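Local coordinates for uncharacterized protein yfeY (Escherichia coli, PDB 2QZB), which is of unknown function but belongs to the DUF1131 family and is probably a lipoprotein in its natural, full-length form, at residues C125-E128 and S134-F137; G48-N53 and V57-V62. All blocks are in the same frame, centred on the assembly; numbering follows the deposited sequence.

Interactions 1 and 2 are two beta-hairpin contacts in one antiparallel sheet, on opposite sides of the chain's centre. Interaction 2 (48-53 with 57-62) comes first in sequence and closes before interaction 1 (125-128 with 134-137) opens. Their centres lie about 23 Å apart and their nearest atoms about 11 Å, so they do not touch; strands 67-73, 81-84 and 158-165 run between the two hairpins. Interaction 1 is mostly buried, its centre about 9 Å from the centre of the chain, and holds a disulfide cysteine against aromatic rings. Interaction 2 lies at the surface, its centre about 15 Å from that point, and includes 44-52, an outermost strand of the sheet within the chain.

Interaction 1 of 2, residues C125-E128 and S134-F137; sequences CKAE and SYQF
C125 and Y135 form an antiparallel hydrogen-bonded pair, followed by the non-hydrogen-bonded pair of K126 and S134, whose CA atoms are 4.2 Å apart. C125 N donates to Y135 O at 2.9 Å and Y135 N to C125 O at 2.8 Å, both bonds nearly straight. The same C125 O also receives a CA-H...O contact from S134 CA at 3.2 Å. Past K126 the first strand ends, and A127 turns its CB to the neighbouring strand.

The side chains of C125 and Y135 share one face of the sheet, and those of K126 and S134 the other. C125 SG lies 3.8 Å from F137 CE1 in a sulfur-aromatic contact; the line from the sulfur to the ring centroid is 61° off the ring normal, so the approach is oblique. The Y135 ring, with CG anti to its own carbonyl carbon (chi1 -48°), leans across to A127, just past the end of the first strand, whose CB rests 3.4 Å from Y135 OH and 3.6 Å from Y135 CZ. The hydroxyl is hydrogen-bonded to T93 OG1.

F101, from helix 101-104, meets the F137 ring edge to face, and the disulfide to C112 ties strand 123-126 to its outer neighbour, strand 112-114. The hairpin is thus joined by paired backbone bonds and by apolar contact on its aromatic face, where the sulfur is fixed covalently and the buried tyrosine keeps a polar partner for its OH.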
loop_
_atom_site.group_PDB
_atom_site.type_symbol
_atom_site.label_atom_id
_atom_site.label_comp_id
_atom_site.label_asym_id
_atom_site.label_seq_id
_atom_site.Cartn_x
_atom_site.Cartn_y
_atom_site.Cartn_z
ATOM N N CYS A 125 0.864 -0.623 -9.718
ATOM C CA CYS A 125 0.282 0.300 -10.700
ATOM C C CYS A 125 -0.141 1.591 -10.035
ATOM O O CYS A 125 -0.761 1.563 -8.983
ATOM C CB CYS A 125 -0.981 -0.295 -11.367
ATOM S SG CYS A 125 -0.850 -1.970 -12.134
ATOM N N LYS A 126 0.128 2.724 -10.682
ATOM C CA LYS A 126 -0.283 4.005 -10.137
ATOM C C LYS A 126 -1.765 4.166 -10.325
ATOM O O LYS A 126 -2.336 3.747 -11.347
ATOM C CB LYS A 126 0.454 5.183 -10.811
ATOM C CG LYS A 126 1.910 4.917 -11.109
ATOM C CD LYS A 126 2.189 4.988 -12.637
ATOM C CE LYS A 126 3.692 4.922 -12.965
ATOM N NZ LYS A 126 3.936 4.478 -14.387
ATOM N N ALA A 127 -2.395 4.764 -9.338
ATOM C CA ALA A 127 -3.791 5.051 -9.394
ATOM C C ALA A 127 -3.999 6.185 -10.397
ATOM O O ALA A 127 -3.237 7.170 -10.417
ATOM C CB ALA A 127 -4.265 5.451 -8.046
ATOM N N GLU A 128 -5.016 6.022 -11.245
ATOM C CA GLU A 128 -5.354 7.005 -12.280
ATOM C C GLU A 128 -5.670 8.379 -11.649
ATOM O O GLU A 128 -6.495 8.500 -10.748
ATOM C CB GLU A 128 -6.539 6.474 -13.121
ATOM C CG GLU A 128 -7.114 7.481 -14.114
ATOM C CD GLU A 128 -6.066 7.914 -15.124
ATOM O OE1 GLU A 128 -5.402 7.009 -15.687
ATOM O OE2 GLU A 128 -5.887 9.140 -15.335
ATOM N N SER A 134 -0.774 4.109 -5.220
ATOM C CA SER A 134 -0.489 2.985 -6.093
ATOM C C SER A 134 -1.235 1.783 -5.528
ATOM O O SER A 134 -1.582 1.785 -4.351
ATOM C CB SER A 134 1.002 2.651 -6.070
ATOM O OG SER A 134 1.783 3.740 -6.539
ATOM N N TYR A 135 -1.449 0.767 -6.361
ATOM C CA TYR A 135 -2.088 -0.481 -5.949
ATOM C C TYR A 135 -1.116 -1.585 -6.296
ATOM O O TYR A 135 -0.510 -1.563 -7.378
ATOM C CB TYR A 135 -3.413 -0.706 -6.715
ATOM C CG TYR A 135 -4.360 0.482 -6.756
ATOM C CD1 TYR A 135 -4.835 1.065 -5.590
ATOM C CD2 TYR A 135 -4.795 1.011 -7.975
ATOM C CE1 TYR A 135 -5.676 2.163 -5.623
ATOM C CE2 TYR A 135 -5.669 2.092 -8.015
ATOM C CZ TYR A 135 -6.106 2.656 -6.849
ATOM O OH TYR A 135 -6.990 3.711 -6.873
ATOM N N GLN A 136 -0.928 -2.545 -5.411
ATOM C CA GLN A 136 -0.256 -3.773 -5.836
ATOM C C GLN A 136 -1.299 -4.838 -6.104
ATOM O O GLN A 136 -2.362 -4.867 -5.451
ATOM C CB GLN A 136 0.781 -4.282 -4.815
ATOM C CG GLN A 136 1.939 -3.316 -4.548
ATOM C CD GLN A 136 3.121 -3.964 -3.785
ATOM O OE1 GLN A 136 3.021 -5.095 -3.281
ATOM N NE2 GLN A 136 4.241 -3.238 -3.709
ATOM N N PHE A 137 -0.998 -5.718 -7.062
ATOM C CA PHE A 137 -1.938 -6.761 -7.485
ATOM C C PHE A 137 -1.277 -8.096 -7.256
ATOM O O PHE A 137 -0.056 -8.198 -7.352
ATOM C CB PHE A 137 -2.304 -6.595 -8.979
ATOM C CG PHE A 137 -3.226 -5.436 -9.234
ATOM C CD1 PHE A 137 -2.714 -4.150 -9.439
ATOM C CD2 PHE A 137 -4.586 -5.613 -9.215
ATOM C CE1 PHE A 137 -3.559 -3.079 -9.635
ATOM C CE2 PHE A 137 -5.428 -4.557 -9.420
ATOM C CZ PHE A 137 -4.920 -3.278 -9.607
#

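Interaction 2 of 2, residues G48-N53 and V57-V62; sequences GMKTAN and VRFFEV
G48 lies over one face of the F59 ring, its CA 4.0 Å from the ring centroid and offset toward the rim, a CH-pi contact. F59 CG sits between its own backbone N and carbonyl carbon (chi1 69°), which swings the ring across the opposing backbone until CE1 is 3.5 Å from M49 N. Beside it, K50 CG meets V57 CG2 at 3.8 Å, and the extended lysine chain carries CE past the same methyl. A52 CB touches that methyl too, at the loop end of the strand. On the opposite face of the hairpin, M49 and R58 lie side by side, pointing the same way, with M49 CE 3.4 Å from R58 CG.

Backbone bonds set this pairing. G48 with F59 and K50 with V57 are antiparallel hydrogen-bonded pairs, and M49 with R58 is the non-hydrogen-bonded pair between them. V57 N gives a short bond of 2.6 Å to K50 O. F59 N is hydrogen-bonded to G48 O at 2.9 Å, and R58 CA adds a CA-H...O contact to the same oxygen.

Farther out, R58 NH2 is hydrogen-bonded to L30 O, and E61 forms a salt bridge with R46 farther back on strand 44-52. Strand 67-73 flanks the second strand, its N73 touching F59. The arrangement is a twisted antiparallel beta hairpin, with a cross-strand glycine-phenylalanine pair, at the margin of the chain's large sheet.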
loop_
_atom_site.group_PDB
_atom_site.type_symbol
_atom_site.label_atom_id
_atom_site.label_comp_id
_atom_site.label_asym_id
_atom_site.label_seq_id
_atom_site.Cartn_x
_atom_site.Cartn_y
_atom_site.Cartn_z
ATOM N N GLY A 48 9.902 -1.970 14.209
ATOM C CA GLY A 48 11.022 -2.689 13.616
ATOM C C GLY A 48 11.990 -1.692 12.976
ATOM O O GLY A 48 11.735 -0.495 12.943
ATOM N N MET A 49 13.103 -2.190 12.489
ATOM C CA MET A 49 14.093 -1.318 11.902
ATOM C C MET A 49 14.599 -2.043 10.734
ATOM O O MET A 49 14.544 -3.292 10.676
ATOM C CB MET A 49 15.235 -1.020 12.874
ATOM C CG MET A 49 14.900 0.058 13.896
ATOM S SD MET A 49 16.320 0.566 14.897
ATOM C CE MET A 49 15.587 1.842 15.860
ATOM N N LYS A 50 15.046 -1.272 9.756
ATOM C CA LYS A 50 15.670 -1.862 8.599
ATOM C C LYS A 50 16.644 -0.869 8.025
ATOM O O LYS A 50 16.746 0.281 8.455
ATOM C CB LYS A 50 14.638 -2.232 7.527
ATOM C CG LYS A 50 13.835 -1.013 7.070
ATOM C CD LYS A 50 12.942 -1.315 5.896
ATOM C CE LYS A 50 12.253 -0.020 5.468
ATOM N NZ LYS A 50 11.308 -0.276 4.358
ATOM N N THR A 51 17.316 -1.342 6.997
ATOM C CA THR A 51 18.370 -0.633 6.328
ATOM C C THR A 51 17.760 0.117 5.133
ATOM O O THR A 51 16.923 -0.437 4.415
ATOM C CB THR A 51 19.422 -1.699 5.952
ATOM O OG1 THR A 51 20.437 -1.723 6.968
ATOM C CG2 THR A 51 19.994 -1.489 4.636
ATOM N N ALA A 52 18.158 1.389 4.969
ATOM C CA ALA A 52 17.770 2.250 3.821
ATOM C C ALA A 52 18.813 3.363 3.582
ATOM O O ALA A 52 19.196 4.060 4.521
ATOM C CB ALA A 52 16.421 2.859 4.072
ATOM N N ASN A 53 19.288 3.507 2.340
ATOM C CA ASN A 53 20.178 4.631 1.920
ATOM C C ASN A 53 21.402 4.905 2.791
ATOM O O ASN A 53 21.674 6.059 3.166
ATOM C CB ASN A 53 19.375 5.927 1.785
ATOM C CG ASN A 53 18.300 5.845 0.717
ATOM O OD1 ASN A 53 18.534 5.352 -0.397
ATOM N ND2 ASN A 53 17.103 6.329 1.054
ATOM N N VAL A 57 16.550 2.751 9.267
ATOM C CA VAL A 57 15.283 3.475 9.531
ATOM C C VAL A 57 14.301 2.618 10.332
ATOM O O VAL A 57 14.295 1.384 10.230
ATOM C CB VAL A 57 14.543 3.941 8.248
ATOM C CG1 VAL A 57 15.332 5.038 7.501
ATOM C CG2 VAL A 57 14.212 2.767 7.329
ATOM N N ARG A 58 13.448 3.299 11.088
ATOM C CA ARG A 58 12.417 2.655 11.826
ATOM C C ARG A 58 11.175 2.506 10.953
ATOM O O ARG A 58 10.956 3.288 10.001
ATOM C CB ARG A 58 12.132 3.465 13.068
ATOM C CG ARG A 58 13.354 3.550 14.022
ATOM C CD ARG A 58 13.381 4.838 14.844
ATOM N NE ARG A 58 12.154 5.013 15.618
ATOM C CZ ARG A 58 11.209 5.919 15.352
ATOM N NH1 ARG A 58 11.345 6.769 14.324
ATOM N NH2 ARG A 58 10.125 5.975 16.125
ATOM N N PHE A 59 10.422 1.448 11.234
ATOM C CA PHE A 59 9.075 1.279 10.683
ATOM C C PHE A 59 8.104 0.785 11.764
ATOM O O PHE A 59 8.559 0.307 12.817
ATOM C CB PHE A 59 9.067 0.375 9.436
ATOM C CG PHE A 59 9.378 -1.065 9.698
ATOM C CD1 PHE A 59 10.674 -1.531 9.607
ATOM C CD2 PHE A 59 8.365 -1.964 9.971
ATOM C CE1 PHE A 59 10.960 -2.864 9.834
ATOM C CE2 PHE A 59 8.628 -3.284 10.226
ATOM C CZ PHE A 59 9.940 -3.761 10.129
ATOM N N PHE A 60 6.800 0.936 11.510
ATOM C CA PHE A 60 5.752 0.396 12.394
ATOM C C PHE A 60 4.823 -0.504 11.603
ATOM O O PHE A 60 4.547 -0.243 10.438
ATOM C CB PHE A 60 4.948 1.515 13.096
ATOM C CG PHE A 60 5.750 2.290 14.103
ATOM C CD1 PHE A 60 6.543 3.385 13.695
ATOM C CD2 PHE A 60 5.761 1.908 15.457
ATOM C CE1 PHE A 60 7.317 4.082 14.601
ATOM C CE2 PHE A 60 6.517 2.594 16.377
ATOM C CZ PHE A 60 7.311 3.682 15.960
ATOM N N GLU A 61 4.369 -1.582 12.242
ATOM C CA GLU A 61 3.303 -2.427 11.732
ATOM C C GLU A 61 2.074 -2.214 12.599
ATOM O O GLU A 61 2.093 -2.377 13.837
ATOM C CB GLU A 61 3.723 -3.910 11.718
ATOM C CG GLU A 61 4.691 -4.255 10.548
ATOM C CD GLU A 61 5.194 -5.671 10.614
ATOM O OE1 GLU A 61 5.491 -6.264 9.557
ATOM O OE2 GLU A 61 5.255 -6.217 11.731
ATOM N N VAL A 62 1.011 -1.819 11.939
ATOM C CA VAL A 62 -0.267 -1.648 12.547
ATOM C C VAL A 62 -0.940 -3.007 12.413
ATOM O O VAL A 62 -1.059 -3.535 11.333
ATOM C CB VAL A 62 -1.069 -0.569 11.812
ATOM C CG1 VAL A 62 -2.453 -0.464 12.404
ATOM C CG2 VAL A 62 -0.339 0.809 11.900
#